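Sulfoquinovosidase (PDB 5AEG) hydrolyses the plant sulfolipid sulfoquinovosyl diacylglyceride, and simpler sulfoquinovosides, to release sulfoquinovose for sulfoglycolysis in Escherichia coli. Local coordinates at residues R157-T161 with Y162-Q166; W477-D481 with G482-V486. All coordinates share one frame; numbering follows the deposited sequence.

In the fold
Following the chain, interaction 1 comes first: residues 157-161, in the loop after strand 145-148, fold against the first turn of helix 162-169, within the N-terminal galactose mutarotase-like region. Interaction 2 lies much later, in the TIM-barrel region, where residues 477-486 double back between strand 468-469 and helix 486-495. Each closes only a short local loop, and the two follow in series, neither nested nor crossed. In space the centres of interactions 1 and 2 lie about 13 Å apart, and the two touch. D480 receives N158 ND2 on its carboxylate and R157 NH1 on its carbonyl, and R157 packs on D481. A calcium ion bound by Q153, G154, D472 and D481 joins the same two regions.

Interaction 1. Residues R157-T161 with Y162-Q166; sequences RNKQT and YVTWQ
T164 folds its hydroxyl back onto N158 across a type I beta turn, N158 to T161, that leads directly into helix 162-169. T161 occupies the N-cap position. The tight part is gathered around N158 O, which accepts two bonds: T161 N closes the turn at 2.9 Å from N158 O, and T164 OG1 lies 2.8 Å from N158 O. These donors arrive from opposite faces of the carbonyl plane, the hydroxyl 41° out of it. With OG1 anti to its own carbonyl carbon (chi1 -49°), T164 presents oxygen to the turn while CG2 also lies against N158. T161 OG1 sits 2.7 Å from T164 OG1, bringing the two hydroxyls together beside the same carbonyl. Replacing T164 with a valine would probably leave N158 O without the T164 hydroxyl and T161 OG1 facing a methyl group. An Asx turn stiffens the other side of the bend: Q160 N donates to N158 OD1 in the carbonyl plane, while N158 ND2 hydrogen-bonds D480 OD2.

The outer side is looser. K159 crosses T164 at about a right angle, CD coming no nearer than 4.1 Å to T164 CG2, and its amine forms a salt bridge with D168. Of the exposed Y162 side chain only CB touches T161, and the end of W165 leads away from the turn. Within the helix, Q166 OE1 lies 3.4 Å above the Y162 ring plane, toward its rim. The helix starts with W165 N reaching T161 O at 3.3 Å, with an N-H...O angle of 159°.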
loop_
_atom_site.group_PDB
_atom_site.type_symbol
_atom_site.label_atom_id
_atom_site.label_comp_id
_atom_site.label_asym_id
_atom_site.label_seq_id
_atom_site.Cartn_x
_atom_site.Cartn_y
_atom_site.Cartn_z
ATOM N N ARG A 157 8.618 -8.811 -11.438
ATOM C CA ARG A 157 7.672 -7.775 -11.957
ATOM C C ARG A 157 8.029 -7.151 -13.291
ATOM O O ARG A 157 7.502 -6.100 -13.646
ATOM C CB ARG A 157 7.459 -6.711 -10.901
ATOM C CG ARG A 157 7.007 -7.266 -9.546
ATOM C CD ARG A 157 6.800 -6.248 -8.431
ATOM N NE ARG A 157 5.545 -5.454 -8.769
ATOM C CZ ARG A 157 5.539 -4.322 -9.437
ATOM N NH1 ARG A 157 6.659 -3.754 -9.761
ATOM N NH2 ARG A 157 4.388 -3.712 -9.781
ATOM N N ASN A 158 8.950 -7.744 -14.070
ATOM C CA ASN A 158 9.400 -7.112 -15.334
ATOM C C ASN A 158 9.685 -8.237 -16.307
ATOM O O ASN A 158 10.596 -9.053 -16.054
ATOM C CB ASN A 158 10.613 -6.199 -15.082
ATOM C CG ASN A 158 11.085 -5.472 -16.314
ATOM O OD1 ASN A 158 11.104 -6.029 -17.421
ATOM N ND2 ASN A 158 11.492 -4.251 -16.148
ATOM N N LYS A 159 8.892 -8.330 -17.383
ATOM C CA LYS A 159 9.050 -9.524 -18.294
ATOM C C LYS A 159 10.461 -9.675 -18.919
ATOM O O LYS A 159 10.810 -10.755 -19.315
ATOM C CB LYS A 159 7.985 -9.574 -19.419
ATOM C CG LYS A 159 6.576 -9.641 -18.882
ATOM C CD LYS A 159 6.313 -10.623 -17.769
ATOM C CE LYS A 159 4.849 -10.854 -17.579
ATOM N NZ LYS A 159 4.540 -11.682 -16.397
ATOM N N GLN A 160 11.250 -8.615 -18.914
ATOM C CA GLN A 160 12.620 -8.646 -19.357
ATOM C C GLN A 160 13.647 -8.915 -18.311
ATOM O O GLN A 160 14.806 -8.806 -18.617
ATOM C CB GLN A 160 12.921 -7.366 -20.130
ATOM C CG GLN A 160 11.893 -7.259 -21.246
ATOM C CD GLN A 160 12.402 -6.443 -22.364
ATOM O OE1 GLN A 160 12.578 -6.940 -23.462
ATOM N NE2 GLN A 160 12.709 -5.195 -22.080
ATOM N N THR A 161 13.281 -9.307 -17.093
ATOM C CA THR A 161 14.318 -9.719 -16.137
ATOM C C THR A 161 14.195 -11.186 -15.853
ATOM O O THR A 161 13.115 -11.785 -15.907
ATOM C CB THR A 161 14.299 -8.877 -14.826
ATOM O OG1 THR A 161 13.134 -9.172 -14.062
ATOM C CG2 THR A 161 14.390 -7.455 -15.143
ATOM N N TYR A 162 15.330 -11.771 -15.538
ATOM C CA TYR A 162 15.456 -13.224 -15.402
ATOM C C TYR A 162 14.664 -13.817 -14.293
ATOM O O TYR A 162 13.986 -14.852 -14.439
ATOM C CB TYR A 162 16.961 -13.550 -15.298
ATOM C CG TYR A 162 17.292 -15.008 -15.161
ATOM C CD1 TYR A 162 16.824 -15.935 -16.084
ATOM C CD2 TYR A 162 18.144 -15.460 -14.136
ATOM C CE1 TYR A 162 17.117 -17.266 -15.964
ATOM C CE2 TYR A 162 18.454 -16.812 -14.021
ATOM C CZ TYR A 162 17.944 -17.695 -14.943
ATOM O OH TYR A 162 18.176 -19.030 -14.879
ATOM N N VAL A 163 14.628 -13.134 -13.161
ATOM C CA VAL A 163 13.866 -13.638 -12.024
ATOM C C VAL A 163 12.354 -13.704 -12.368
ATOM O O VAL A 163 11.615 -14.606 -11.945
ATOM C CB VAL A 163 14.182 -12.778 -10.779
ATOM C CG1 VAL A 163 13.188 -12.995 -9.677
ATOM C CG2 VAL A 163 15.607 -13.137 -10.272
ATOM N N THR A 164 11.906 -12.690 -13.079
ATOM C CA THR A 164 10.469 -12.651 -13.463
ATOM C C THR A 164 10.116 -13.897 -14.340
ATOM O O THR A 164 9.060 -14.566 -14.110
ATOM C CB THR A 164 10.151 -11.388 -14.224
ATOM O OG1 THR A 164 10.691 -10.242 -13.501
ATOM C CG2 THR A 164 8.639 -11.264 -14.453
ATOM N N TRP A 165 10.981 -14.190 -15.268
ATOM C CA TRP A 165 10.788 -15.333 -16.188
ATOM C C TRP A 165 10.781 -16.629 -15.410
ATOM O O TRP A 165 9.896 -17.506 -15.590
ATOM C CB TRP A 165 11.854 -15.339 -17.274
ATOM C CG TRP A 165 11.776 -16.615 -18.089
ATOM C CD1 TRP A 165 10.906 -16.880 -19.084
ATOM C CD2 TRP A 165 12.590 -17.781 -17.941
ATOM N NE1 TRP A 165 11.095 -18.185 -19.550
ATOM C CE2 TRP A 165 12.121 -18.749 -18.861
ATOM C CE3 TRP A 165 13.638 -18.117 -17.096
ATOM C CZ2 TRP A 165 12.696 -20.042 -18.963
ATOM C CZ3 TRP A 165 14.220 -19.417 -17.205
ATOM C CH2 TRP A 165 13.719 -20.355 -18.132
ATOM N N GLN A 166 11.751 -16.773 -14.506
ATOM C CA GLN A 166 11.734 -17.930 -13.596
ATOM C C GLN A 166 10.459 -18.114 -12.755
ATOM O O GLN A 166 9.857 -19.233 -12.676
ATOM C CB GLN A 166 12.939 -17.893 -12.645
ATOM C CG GLN A 166 14.269 -18.023 -13.315
ATOM C CD GLN A 166 15.411 -17.950 -12.316
ATOM O OE1 GLN A 166 15.790 -16.874 -11.845
ATOM N NE2 GLN A 166 15.853 -19.082 -11.887
#

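Interaction 2. Residues W477-D481 with G482-V486; sequences WSLDD and GLASV. With CA (calcium ion), chain D.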
loop_
_atom_site.group_PDB
_atom_site.type_symbol
_atom_site.label_atom_id
_atom_site.label_comp_id
_atom_site.label_asym_id
_atom_site.label_seq_id
_atom_site.Cartn_x
_atom_site.Cartn_y
_atom_site.Cartn_z
ATOM N N TRP A 477 18.657 -5.691 -6.146
ATOM C CA TRP A 477 18.801 -4.271 -6.463
ATOM C C TRP A 477 17.965 -3.875 -7.682
ATOM O O TRP A 477 18.226 -2.824 -8.343
ATOM C CB TRP A 477 20.292 -3.968 -6.740
ATOM C CG TRP A 477 21.264 -4.377 -5.610
ATOM C CD1 TRP A 477 21.922 -5.565 -5.464
ATOM C CD2 TRP A 477 21.698 -3.545 -4.500
ATOM N NE1 TRP A 477 22.701 -5.534 -4.345
ATOM C CE2 TRP A 477 22.633 -4.301 -3.761
ATOM C CE3 TRP A 477 21.431 -2.219 -4.120
ATOM C CZ2 TRP A 477 23.304 -3.797 -2.618
ATOM C CZ3 TRP A 477 22.069 -1.710 -2.975
ATOM C CH2 TRP A 477 23.023 -2.504 -2.236
ATOM N N SER A 478 16.955 -4.655 -8.019
ATOM C CA SER A 478 16.201 -4.318 -9.282
ATOM C C SER A 478 15.394 -3.054 -9.087
ATOM O O SER A 478 14.931 -2.742 -7.946
ATOM C CB SER A 478 15.304 -5.464 -9.705
ATOM O OG SER A 478 14.366 -5.769 -8.701
ATOM N N LEU A 479 15.088 -2.389 -10.183
ATOM C CA LEU A 479 14.169 -1.264 -10.157
ATOM C C LEU A 479 12.753 -1.691 -9.838
ATOM O O LEU A 479 12.067 -1.028 -9.042
ATOM C CB LEU A 479 14.184 -0.544 -11.508
ATOM C CG LEU A 479 15.437 0.248 -11.827
ATOM C CD1 LEU A 479 15.329 0.938 -13.194
ATOM C CD2 LEU A 479 15.583 1.314 -10.754
ATOM N N ASP A 480 12.256 -2.771 -10.387
ATOM C CA ASP A 480 10.835 -3.116 -10.263
ATOM C C ASP A 480 10.474 -3.967 -9.046
ATOM O O ASP A 480 9.300 -4.051 -8.698
ATOM C CB ASP A 480 10.354 -3.841 -11.529
ATOM C CG ASP A 480 10.474 -2.956 -12.759
ATOM O OD1 ASP A 480 9.664 -2.072 -12.900
ATOM O OD2 ASP A 480 11.399 -3.146 -13.543
ATOM N N ASP A 481 11.457 -4.586 -8.405
ATOM C CA ASP A 481 11.163 -5.339 -7.229
ATOM C C ASP A 481 12.197 -5.324 -6.163
ATOM O O ASP A 481 12.165 -6.102 -5.198
ATOM C CB ASP A 481 10.759 -6.777 -7.650
ATOM C CG ASP A 481 9.731 -7.433 -6.722
ATOM O OD1 ASP A 481 9.165 -6.884 -5.731
ATOM O OD2 ASP A 481 9.417 -8.637 -6.946
ATOM N N GLY A 482 13.100 -4.352 -6.220
ATOM C CA GLY A 482 14.170 -4.292 -5.207
ATOM C C GLY A 482 13.977 -3.088 -4.326
ATOM O O GLY A 482 12.868 -2.510 -4.210
ATOM N N LEU A 483 15.030 -2.701 -3.642
ATOM C CA LEU A 483 15.000 -1.523 -2.776
ATOM C C LEU A 483 14.302 -0.284 -3.416
ATOM O O LEU A 483 13.482 0.352 -2.768
ATOM C CB LEU A 483 16.422 -1.181 -2.253
ATOM C CG LEU A 483 16.608 -0.133 -1.158
ATOM C CD1 LEU A 483 18.030 -0.358 -0.589
ATOM C CD2 LEU A 483 16.557 1.295 -1.695
ATOM N N ALA A 484 14.678 0.003 -4.654
ATOM C CA ALA A 484 14.189 1.199 -5.383
ATOM C C ALA A 484 12.660 1.274 -5.434
ATOM O O ALA A 484 12.084 2.355 -5.363
ATOM C CB ALA A 484 14.701 1.206 -6.717
ATOM N N SER A 485 12.020 0.126 -5.637
ATOM C CA SER A 485 10.597 0.039 -5.892
ATOM C C SER A 485 9.769 0.524 -4.681
ATOM O O SER A 485 8.551 0.845 -4.805
ATOM C CB SER A 485 10.261 -1.426 -6.351
ATOM O OG SER A 485 10.304 -2.299 -5.220
ATOM N N VAL A 486 10.385 0.542 -3.488
ATOM C CA VAL A 486 9.702 1.017 -2.301
ATOM C C VAL A 486 9.332 2.535 -2.395
ATOM O O VAL A 486 8.328 2.985 -1.816
ATOM C CB VAL A 486 10.534 0.724 -1.013
ATOM C CG1 VAL A 486 9.826 1.253 0.204
ATOM C CG2 VAL A 486 10.853 -0.799 -0.888
HETATM CA CA CA D . 7.712 -8.701 -5.035
HETATM O O HOH W 1 16.855 -1.363 -6.068
HETATM O O HOH W 2 8.649 -4.419 -4.696
HETATM O O HOH W 3 9.396 -10.286 -4.443
#
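Two serines, S478 with chi1 at 59° and S485 at 75°, each hold OG between their own backbone N and carbonyl carbon, which puts S478 OG within reach of D481 N and S485 OG within reach of G482 O. S478 OG accepts from D481 N at 3.2 Å, an ST motif, and also hydrogen-bonds D476 OD1. S485 OG donates to G482 O at 2.8 Å, in the carbonyl plane; S485 N donates to that oxygen as well, so one buried carbonyl is gripped twice by the same residue.

Across the bend, G482 N reaches S478 O at 3.0 Å, but its 123° angle makes this bond weak. A water reinforces the closure by donating to S478 O and accepting from A484 N. G482 fits tightly: a beta carbon there would clash with S478 N. At the exposed L479 the contact is apolar and slight, L479 CD2 lying 4.1 Å from CB of the buried A484.

On the metal side, a second water donates to both S485 OG and D481 OD1, giving the carboxylate a second-shell link to the turn. D481 binds the calcium ion through both oxygens, OD1 at 2.4 Å and OD2 at 2.6 Å from the metal, and OD2 also accepts from G156 N. A water, Q153 OE1 and the backbone oxygens of G154 and D472, whose side chain is the inferred proton donor, are among the other ligands of this calcium site, to which D481 is bidentate, beside the active site of the family 31 TIM barrel.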